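PDB 4PYS: beta-N-acetylhexosaminidase from Bacteroides fragilis, which probably hydrolyses terminal, non-reducing N-acetylhexosamine residues from oligosaccharides or glycoconjugates, as a glycoside hydrolase of family 20. Local coordinates for residues 12-17 with 461-466; 327-332 with 351-356; 388-393 with 434-439. One frame throughout, in Å; residues are numbered along the deposited sequence. Where two conformers were deposited one is given.

From the N terminus, residues 12-17 lead into strand 17-21 and the sheet of the N-terminal domain; residues 461-466 come back to them some 440 residues later, so contact 1 closes a loop that takes in the rest of the N-terminal domain and nearly all of the catalytic barrel, and joins the two domains. The other two contacts are nested inside that loop. Contact 2 closes first, setting helix 316-333 against the approach to strand 356-360. Contact 3 follows in series, linking the end of helix 386-389 and the turn after it to the end of strand 428-435. Contacts 1 and 3 come within about 6 Å at their nearest atoms, whereas the centres of contacts 1 and 2 lie about 34 Å apart.

Contact 1 of 3, residues 12-17 with 461-466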
loop_
_atom_site.group_PDB
_atom_site.type_symbol
_atom_site.label_atom_id
_atom_site.label_comp_id
_atom_site.label_asym_id
_atom_site.label_seq_id
_atom_site.Cartn_x
_atom_site.Cartn_y
_atom_site.Cartn_z
HETATM N N MSE A 12 17.116 -3.139 -7.070
HETATM C CA MSE A 12 15.734 -3.018 -7.551
HETATM C C MSE A 12 14.862 -2.358 -6.500
HETATM O O MSE A 12 14.952 -2.685 -5.314
HETATM C CB MSE A 12 15.142 -4.386 -7.920
HETATM C CG MSE A 12 15.963 -5.115 -8.950
HETATM SE SE MSE A 12 15.063 -6.699 -9.623
HETATM C CE MSE A 12 13.788 -5.808 -10.790
ATOM N N PRO A 13 14.016 -1.399 -6.916
ATOM C CA PRO A 13 13.848 -0.868 -8.274
ATOM C C PRO A 13 15.089 -0.091 -8.723
ATOM O O PRO A 13 15.894 0.344 -7.893
ATOM C CB PRO A 13 12.622 0.058 -8.153
ATOM C CG PRO A 13 12.495 0.367 -6.681
ATOM C CD PRO A 13 13.072 -0.809 -5.943
ATOM N N THR A 14 15.237 0.063 -10.028
ATOM C CA THR A 14 16.459 0.621 -10.629
ATOM C C THR A 14 16.669 2.057 -10.198
ATOM O O THR A 14 15.756 2.877 -10.347
ATOM C CB THR A 14 16.338 0.622 -12.141
ATOM O OG1 THR A 14 16.104 -0.718 -12.596
ATOM C CG2 THR A 14 17.625 1.160 -12.786
ATOM N N PRO A 15 17.864 2.374 -9.657
ATOM C CA PRO A 15 18.135 3.773 -9.290
ATOM C C PRO A 15 18.236 4.659 -10.520
ATOM O O PRO A 15 18.586 4.183 -11.612
ATOM C CB PRO A 15 19.505 3.701 -8.598
ATOM C CG PRO A 15 19.584 2.260 -8.057
ATOM C CD PRO A 15 18.934 1.465 -9.200
ATOM N N GLY A 16 17.955 5.945 -10.336
ATOM C CA GLY A 16 17.990 6.891 -11.433
ATOM C C GLY A 16 19.367 7.039 -12.035
ATOM O O GLY A 16 19.503 7.139 -13.257
ATOM N N LYS A 17 20.399 7.057 -11.198
ATOM C CA LYS A 17 21.760 7.136 -11.726
ATOM C C LYS A 17 22.734 6.336 -10.884
ATOM O O LYS A 17 22.772 6.484 -9.661
ATOM C CB LYS A 17 22.222 8.594 -11.824
ATOM C CG LYS A 17 23.556 8.745 -12.545
ATOM C CD LYS A 17 23.838 10.200 -12.890
ATOM C CE LYS A 17 25.059 10.316 -13.776
ATOM N NZ LYS A 17 25.553 11.722 -13.838
HETATM N N MSE A 461 6.688 2.454 -10.419
HETATM C CA MSE A 461 6.456 3.501 -9.416
HETATM C C MSE A 461 7.697 4.334 -9.161
HETATM O O MSE A 461 7.618 5.554 -9.019
HETATM C CB MSE A 461 6.049 2.857 -8.095
HETATM C CG MSE A 461 4.644 2.236 -8.099
HETATM SE SE MSE A 461 4.436 1.182 -6.491
HETATM C CE MSE A 461 2.721 0.332 -6.938
ATOM N N TRP A 462 8.844 3.673 -9.051
ATOM C CA TRP A 462 10.051 4.376 -8.596
ATOM C C TRP A 462 10.972 4.872 -9.715
ATOM O O TRP A 462 11.388 6.039 -9.732
ATOM C CB TRP A 462 10.855 3.478 -7.623
ATOM C CG TRP A 462 12.125 4.170 -7.193
ATOM C CD1 TRP A 462 13.314 4.220 -7.882
ATOM C CD2 TRP A 462 12.318 4.929 -6.003
ATOM N NE1 TRP A 462 14.230 4.980 -7.182
ATOM C CE2 TRP A 462 13.641 5.419 -6.017
ATOM C CE3 TRP A 462 11.498 5.239 -4.909
ATOM C CZ2 TRP A 462 14.167 6.206 -4.986
ATOM C CZ3 TRP A 462 12.020 6.015 -3.879
ATOM C CH2 TRP A 462 13.342 6.496 -3.923
ATOM N N HIS A 463 11.319 3.980 -10.635
ATOM C CA HIS A 463 12.347 4.281 -11.639
ATOM C C HIS A 463 11.899 5.406 -12.575
ATOM O O HIS A 463 10.732 5.466 -12.971
ATOM C CB HIS A 463 12.656 3.004 -12.438
ATOM C CG HIS A 463 13.671 3.193 -13.532
ATOM N ND1 HIS A 463 13.446 2.770 -14.824
ATOM C CD2 HIS A 463 14.910 3.741 -13.527
ATOM C CE1 HIS A 463 14.499 3.052 -15.573
ATOM N NE2 HIS A 463 15.404 3.643 -14.811
ATOM N N SER A 464 12.821 6.301 -12.897
ATOM C CA SER A 464 12.596 7.369 -13.869
ATOM C C SER A 464 12.124 6.771 -15.198
ATOM O O SER A 464 12.432 5.615 -15.510
ATOM C CB SER A 464 13.890 8.163 -14.092
ATOM O OG SER A 464 14.489 8.572 -12.862
ATOM N N GLY A 465 11.400 7.558 -15.990
ATOM C CA GLY A 465 10.921 7.079 -17.278
ATOM C C GLY A 465 12.018 7.068 -18.332
ATOM O O GLY A 465 11.928 7.796 -19.325
ATOM N N ASN A 466 13.069 6.280 -18.079
ATOM C CA ASN A 466 14.182 6.080 -19.013
ATOM C C ASN A 466 14.027 4.707 -19.653
ATOM O O ASN A 466 13.399 3.827 -19.081
ATOM C CB ASN A 466 15.533 6.101 -18.281
ATOM C CG ASN A 466 15.854 7.437 -17.670
ATOM O OD1 ASN A 466 15.442 8.481 -18.169
ATOM N ND2 ASN A 466 16.617 7.413 -16.580
HETATM O O HOH W 1 17.966 4.797 -15.090
#
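Pro13 and Thr14 rest on Trp462 and His463 where the N-terminal domain of this family 20 enzyme meets its TIM-barrel catalytic domain, at the C-terminal end of helix 453-462. The Pro13 ring, preceded by a cis peptide bond, places CG 3.6 Å from Trp462 CB, the two side chains crossing at about a right angle. The indole then carries its CD1 edge toward Thr14 O, which lies near the ring plane, while NE1 bonds to Asp126 OD1. That carboxylate oxygen also accepts from Gly16 N, so strand 117-126 ties both segments together.

His463, the first residue to leave the helix, follows Thr14 from root to tip. With CG anti to the backbone N (chi1 178°), its side chain lies beside that of Thr14 and points the same way. His463 CB lies 3.7 Å from Thr14 O, and His463 CD2 comes closer to the same oxygen, at 3.4 Å. Over the ring face stands Thr14 CB, 4.0 Å from the centroid of the His463 ring and 25° off the normal, a CH-pi contact displaced toward the rim. His463 NE2 meets Thr14 CG2 at 3.9 Å, while His463 ND1 bonds to a glycerol, probably from the crystallisation liquor. Thr14 O is buried among ring atoms with no hydrogen-bond partner in the model, although Thr14 OG1 is held by Glu459 and Lys476. The two segments share no direct hydrogen bond; a water in the imidazole plane lies 2.8 Å from His463 NE2, accepts from Asn466 ND2 at 3.3 Å and donates weakly to Gly16 O.

Contact 2 of 3, residues 327-332 with 351-356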
loop_
_atom_site.group_PDB
_atom_site.type_symbol
_atom_site.label_atom_id
_atom_site.label_comp_id
_atom_site.label_asym_id
_atom_site.label_seq_id
_atom_site.Cartn_x
_atom_site.Cartn_y
_atom_site.Cartn_z
HETATM N N MSE A 327 -18.969 12.204 5.087
HETATM C CA MSE A 327 -17.850 11.552 5.755
HETATM C C MSE A 327 -16.531 12.212 5.379
HETATM O O MSE A 327 -15.644 12.358 6.211
HETATM C CB MSE A 327 -17.789 10.063 5.404
HETATM C CG MSE A 327 -19.069 9.302 5.694
HETATM SE SE MSE A 327 -19.710 9.392 7.525
HETATM C CE MSE A 327 -18.116 9.298 8.542
ATOM N N ALA A 328 -16.393 12.587 4.114
ATOM C CA ALA A 328 -15.197 13.282 3.671
ATOM C C ALA A 328 -15.108 14.649 4.351
ATOM O O ALA A 328 -14.026 15.088 4.739
ATOM C CB ALA A 328 -15.197 13.428 2.164
ATOM N N ASP A 329 -16.246 15.322 4.503
ATOM C CA ASP A 329 -16.240 16.612 5.186
ATOM C C ASP A 329 -15.808 16.448 6.636
ATOM O O ASP A 329 -15.103 17.298 7.182
ATOM C CB ASP A 329 -17.602 17.298 5.109
ATOM C CG ASP A 329 -17.624 18.421 4.092
ATOM O OD1 ASP A 329 -16.948 19.448 4.324
ATOM O OD2 ASP A 329 -18.317 18.276 3.063
ATOM N N TYR A 330 -16.226 15.348 7.253
ATOM C CA TYR A 330 -15.819 15.053 8.616
ATOM C C TYR A 330 -14.305 14.872 8.693
ATOM O O TYR A 330 -13.646 15.412 9.590
ATOM C CB TYR A 330 -16.509 13.794 9.131
ATOM C CG TYR A 330 -16.332 13.628 10.610
ATOM C CD1 TYR A 330 -16.927 14.522 11.487
ATOM C CD2 TYR A 330 -15.550 12.603 11.135
ATOM C CE1 TYR A 330 -16.769 14.402 12.843
ATOM C CE2 TYR A 330 -15.388 12.471 12.510
ATOM C CZ TYR A 330 -16.001 13.382 13.352
ATOM O OH TYR A 330 -15.867 13.284 14.721
ATOM N N LEU A 331 -13.764 14.102 7.754
ATOM C CA LEU A 331 -12.325 13.893 7.689
ATOM C C LEU A 331 -11.621 15.225 7.440
ATOM O O LEU A 331 -10.558 15.486 8.004
ATOM C CB LEU A 331 -11.972 12.877 6.606
ATOM C CG LEU A 331 -12.249 11.424 6.983
ATOM C CD1 LEU A 331 -11.899 10.512 5.829
ATOM C CD2 LEU A 331 -11.453 11.054 8.227
ATOM N N LYS A 332 -12.238 16.074 6.621
ATOM C CA LYS A 332 -11.669 17.385 6.317
ATOM C C LYS A 332 -11.483 18.232 7.575
ATOM O O LYS A 332 -10.442 18.869 7.748
ATOM C CB LYS A 332 -12.527 18.134 5.294
ATOM C CG LYS A 332 -11.913 19.449 4.836
ATOM C CD LYS A 332 -12.668 20.039 3.665
ATOM C CE LYS A 332 -12.189 21.449 3.368
ATOM N NZ LYS A 332 -12.895 22.027 2.194
ATOM N N SER A 351 -21.713 17.090 -5.241
ATOM C CA SER A 351 -20.281 17.313 -5.374
ATOM C C SER A 351 -19.500 17.003 -4.103
ATOM O O SER A 351 -19.885 17.389 -2.997
ATOM C CB SER A 351 -19.979 18.730 -5.859
ATOM O OG SER A 351 -18.646 18.802 -6.335
ATOM N N LEU A 352 -18.393 16.297 -4.289
ATOM C CA LEU A 352 -17.531 15.884 -3.197
ATOM C C LEU A 352 -16.573 17.007 -2.824
ATOM O O LEU A 352 -16.126 17.754 -3.695
ATOM C CB LEU A 352 -16.766 14.628 -3.608
ATOM C CG LEU A 352 -17.697 13.450 -3.888
ATOM C CD1 LEU A 352 -16.980 12.319 -4.601
ATOM C CD2 LEU A 352 -18.289 12.954 -2.584
ATOM N N PRO A 353 -16.259 17.132 -1.523
ATOM C CA PRO A 353 -15.396 18.208 -1.011
ATOM C C PRO A 353 -13.952 18.123 -1.512
ATOM O O PRO A 353 -13.557 17.108 -2.090
ATOM C CB PRO A 353 -15.458 18.016 0.510
ATOM C CG PRO A 353 -15.872 16.591 0.707
ATOM C CD PRO A 353 -16.759 16.256 -0.448
ATOM N N ASP A 354 -13.173 19.179 -1.284
ATOM C CA ASP A 354 -11.842 19.303 -1.898
ATOM C C ASP A 354 -10.728 18.480 -1.253
ATOM O O ASP A 354 -9.572 18.573 -1.668
ATOM C CB ASP A 354 -11.418 20.783 -2.017
ATOM C CG ASP A 354 -11.266 21.470 -0.668
ATOM O OD1 ASP A 354 -11.340 20.790 0.379
ATOM O OD2 ASP A 354 -11.065 22.703 -0.652
ATOM N N ASN A 355 -11.057 17.678 -0.245
ATOM C CA ASN A 355 -10.059 16.760 0.318
ATOM C C ASN A 355 -10.195 15.333 -0.211
ATOM O O ASN A 355 -9.573 14.406 0.315
ATOM C CB ASN A 355 -10.136 16.748 1.840
ATOM C CG ASN A 355 -11.444 16.185 2.347
ATOM O OD1 ASN A 355 -12.505 16.429 1.770
ATOM N ND2 ASN A 355 -11.379 15.418 3.433
ATOM N N VAL A 356 -11.009 15.165 -1.249
ATOM C CA VAL A 356 -11.270 13.844 -1.824
ATOM C C VAL A 356 -10.190 13.413 -2.820
ATOM O O VAL A 356 -9.752 14.206 -3.650
ATOM C CB VAL A 356 -12.666 13.805 -2.488
ATOM C CG1 VAL A 356 -12.820 12.577 -3.374
ATOM C CG2 VAL A 356 -13.757 13.834 -1.423
HETATM O O HOH W 2 -14.699 21.414 -0.171
#
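In the beta-alpha-beta crossover of the catalytic TIM barrel that leads from strand 285-287 to strand 337-341, helix 316-333 presents Ala328 and Lys332 to a type I turn, Pro353 to Val356, which delivers the chain into strand 356-360. Ala328 CB presses on Pro353 CG at 3.5 Å and on Val356 CG2 at 3.9 Å. One helical turn on from Ala328, Lys332 has the amide of Asn355 against its base, with Asn355 ND2 3.5 Å from Lys332 CB. Asn355 ND2 donates to Ala328 O at 3.0 Å (N-H...O 154°), coming in tilted from the carbonyl plane; this oxygen also takes the helical bond from Lys332 N, so two donors grip it. Asn355 ND2 also bonds to Arg336 O. Lys332, fully extended with CG anti to its N (chi1 -174°), reaches across Asp354 and forms a salt bridge, NZ to OD1 2.7 Å, from above the carboxylate plane. A water accepting from Lys332 NZ and Asp354 N adds a second link between the two segments. Inward, Ala328 and Leu331 pack on Ala338 of strand 337-341, Val356 reaches Phe340 of the same strand, and Leu331 also meets Cys278 of helix 264-280.

Contact 3 of 3, residues 388-393 with 434-439; sequences YTYLNF and ALWTDD. With GOL (glycerol), chain F; FMT (formic acid), chain J.
Tyr390 meets both Ala434, with Tyr390 CD1 4.1 Å from Ala434 CB, and the indole of Trp436, which approach from the same side of its ring. NE1 of Trp436 sits over that face, toward the rim and 3.3 Å from Tyr390 CE2, and the planes are inclined at 52°. Leu435 CD2 packs on Leu391 CB at 4.1 Å. Between the backbones, Tyr390 and Ala434 form a single beta bridge: Ala434 N donates to Thr389 O, and Leu391 N to Ala434 O at 2.8 Å. The bridge sits at the C-terminal end of strand 428-435, the last of the TIM barrel, the end where active sites of such barrels lie. Asn392 stands beside Trp436 with its amide plane steeply turned to the indole. Its CG, lodged between backbone N and carbonyl carbon (chi1 48°), brings Asn392 OD1 to the edge of the indole, 3.2 Å from Trp436 CD1, and lets it accept a long, weak bond from Trp436 N. Asn392 ND2 bonds to Tyr401 OH and, at 3.0 Å, to O3 of a glycerol, probably from the crystallisation liquor, that lies over one indole face. The other glycerol end, O1, donates to Asp438 OD2 at 2.8 Å.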
loop_
_atom_site.group_PDB
_atom_site.type_symbol
_atom_site.label_atom_id
_atom_site.label_comp_id
_atom_site.label_asym_id
_atom_site.label_seq_id
_atom_site.Cartn_x
_atom_site.Cartn_y
_atom_site.Cartn_z
ATOM N N TYR A 388 -3.103 -3.635 -14.729
ATOM C CA TYR A 388 -2.532 -4.912 -14.302
ATOM C C TYR A 388 -1.825 -4.730 -12.965
ATOM O O TYR A 388 -0.635 -5.059 -12.811
ATOM C CB TYR A 388 -1.508 -5.392 -15.336
ATOM C CG TYR A 388 -2.139 -5.752 -16.661
ATOM C CD1 TYR A 388 -2.996 -6.842 -16.765
ATOM C CD2 TYR A 388 -1.862 -5.024 -17.817
ATOM C CE1 TYR A 388 -3.580 -7.184 -17.967
ATOM C CE2 TYR A 388 -2.441 -5.370 -19.029
ATOM C CZ TYR A 388 -3.295 -6.454 -19.099
ATOM O OH TYR A 388 -3.884 -6.809 -20.301
ATOM N N THR A 389 -2.558 -4.195 -11.990
ATOM C CA THR A 389 -2.006 -4.015 -10.658
ATOM C C THR A 389 -2.656 -4.923 -9.627
ATOM O O THR A 389 -2.236 -4.920 -8.467
ATOM C CB THR A 389 -2.118 -2.547 -10.153
ATOM O OG1 THR A 389 -3.468 -2.258 -9.736
ATOM C CG2 THR A 389 -1.674 -1.556 -11.238
ATOM N N TYR A 390 -3.682 -5.686 -10.027
ATOM C CA TYR A 390 -4.330 -6.623 -9.106
ATOM C C TYR A 390 -3.608 -7.964 -9.088
ATOM O O TYR A 390 -3.878 -8.848 -9.907
ATOM C CB TYR A 390 -5.808 -6.827 -9.450
ATOM C CG TYR A 390 -6.702 -5.730 -8.904
ATOM C CD1 TYR A 390 -6.185 -4.480 -8.564
ATOM C CD2 TYR A 390 -8.062 -5.956 -8.715
ATOM C CE1 TYR A 390 -7.022 -3.468 -8.050
ATOM C CE2 TYR A 390 -8.891 -4.964 -8.209
ATOM C CZ TYR A 390 -8.372 -3.731 -7.881
ATOM O OH TYR A 390 -9.229 -2.765 -7.361
ATOM N N LEU A 391 -2.690 -8.108 -8.141
ATOM C CA LEU A 391 -1.835 -9.292 -8.064
ATOM C C LEU A 391 -2.591 -10.543 -7.647
ATOM O O LEU A 391 -2.060 -11.655 -7.738
ATOM C CB LEU A 391 -0.667 -9.010 -7.107
ATOM C CG LEU A 391 0.191 -7.834 -7.567
ATOM C CD1 LEU A 391 1.057 -7.320 -6.416
ATOM C CD2 LEU A 391 1.054 -8.253 -8.747
ATOM N N ASN A 392 -3.830 -10.378 -7.176
ATOM C CA ASN A 392 -4.679 -11.540 -6.944
ATOM C C ASN A 392 -5.105 -12.229 -8.246
ATOM O O ASN A 392 -5.531 -13.390 -8.229
ATOM C CB ASN A 392 -5.914 -11.163 -6.102
ATOM C CG ASN A 392 -6.603 -9.923 -6.615
ATOM O OD1 ASN A 392 -6.027 -8.830 -6.599
ATOM N ND2 ASN A 392 -7.851 -10.074 -7.061
ATOM N N PHE A 393 -5.004 -11.534 -9.376
ATOM C CA PHE A 393 -5.282 -12.191 -10.654
ATOM C C PHE A 393 -4.121 -13.156 -10.866
ATOM O O PHE A 393 -2.961 -12.733 -10.881
ATOM C CB PHE A 393 -5.295 -11.193 -11.821
ATOM C CG PHE A 393 -6.515 -10.298 -11.868
ATOM C CD1 PHE A 393 -7.342 -10.145 -10.760
ATOM C CD2 PHE A 393 -6.823 -9.601 -13.033
ATOM C CE1 PHE A 393 -8.469 -9.307 -10.814
ATOM C CE2 PHE A 393 -7.941 -8.768 -13.102
ATOM C CZ PHE A 393 -8.767 -8.621 -11.988
ATOM N N ALA A 434 -2.234 -4.227 -5.536
ATOM C CA ALA A 434 -3.162 -4.801 -4.569
ATOM C C ALA A 434 -3.143 -6.311 -4.543
ATOM O O ALA A 434 -2.921 -6.975 -5.564
ATOM C CB ALA A 434 -4.578 -4.318 -4.836
ATOM N N LEU A 435 -3.416 -6.850 -3.363
ATOM C CA LEU A 435 -3.596 -8.286 -3.225
ATOM C C LEU A 435 -4.912 -8.523 -2.500
ATOM O O LEU A 435 -4.968 -8.465 -1.265
ATOM C CB LEU A 435 -2.421 -8.890 -2.445
ATOM C CG LEU A 435 -2.271 -10.425 -2.415
ATOM C CD1 LEU A 435 -3.330 -11.152 -1.587
ATOM C CD2 LEU A 435 -2.255 -10.988 -3.832
ATOM N N TRP A 436 -5.974 -8.774 -3.264
ATOM C CA TRP A 436 -7.281 -9.084 -2.698
ATOM C C TRP A 436 -7.311 -10.560 -2.347
ATOM O O TRP A 436 -6.768 -11.384 -3.073
ATOM C CB TRP A 436 -8.391 -8.784 -3.712
ATOM C CG TRP A 436 -8.475 -7.333 -4.043
ATOM C CD1 TRP A 436 -7.874 -6.688 -5.088
ATOM C CD2 TRP A 436 -9.189 -6.330 -3.307
ATOM N NE1 TRP A 436 -8.176 -5.342 -5.048
ATOM C CE2 TRP A 436 -8.980 -5.099 -3.964
ATOM C CE3 TRP A 436 -9.984 -6.356 -2.158
ATOM C CZ2 TRP A 436 -9.538 -3.903 -3.506
ATOM C CZ3 TRP A 436 -10.543 -5.167 -1.707
ATOM C CH2 TRP A 436 -10.313 -3.956 -2.381
ATOM N N THR A 437 -7.950 -10.900 -1.236
ATOM C CA THR A 437 -7.931 -12.291 -0.779
ATOM C C THR A 437 -9.225 -13.070 -1.046
ATOM O O THR A 437 -9.509 -14.071 -0.375
ATOM C CB THR A 437 -7.455 -12.397 0.701
ATOM O OG1 THR A 437 -8.243 -11.532 1.539
ATOM C CG2 THR A 437 -5.991 -11.979 0.809
ATOM N N ASP A 438 -9.988 -12.630 -2.050
ATOM C CA ASP A 438 -11.170 -13.371 -2.518
ATOM C C ASP A 438 -10.829 -14.834 -2.799
ATOM O O ASP A 438 -9.712 -15.144 -3.246
ATOM C CB ASP A 438 -11.695 -12.793 -3.844
ATOM C CG ASP A 438 -11.976 -11.311 -3.782
ATOM O OD1 ASP A 438 -11.199 -10.575 -3.133
ATOM O OD2 ASP A 438 -12.973 -10.880 -4.408
ATOM N N ASP A 439 -11.799 -15.710 -2.572
ATOM C CA ASP A 439 -11.687 -17.140 -2.886
ATOM C C ASP A 439 -10.751 -17.903 -1.946
ATOM O O ASP A 439 -10.217 -18.947 -2.318
ATOM C CB ASP A 439 -11.281 -17.375 -4.355
ATOM C CG ASP A 439 -12.458 -17.329 -5.306
ATOM O OD1 ASP A 439 -13.571 -17.714 -4.898
ATOM O OD2 ASP A 439 -12.260 -16.926 -6.471
HETATM C C1 GOL F . -12.247 -7.362 -4.610
HETATM O O1 GOL F . -13.384 -8.168 -4.858
HETATM C C2 GOL F . -11.466 -7.172 -5.913
HETATM O O2 GOL F . -12.258 -6.487 -6.871
HETATM C C3 GOL F . -11.065 -8.551 -6.435
HETATM O O3 GOL F . -10.290 -8.444 -7.611
HETATM C C FMT J . -4.983 -9.617 -20.509
HETATM O O1 FMT J . -5.833 -8.743 -20.654
HETATM O O2 FMT J . -5.237 -10.768 -20.147
#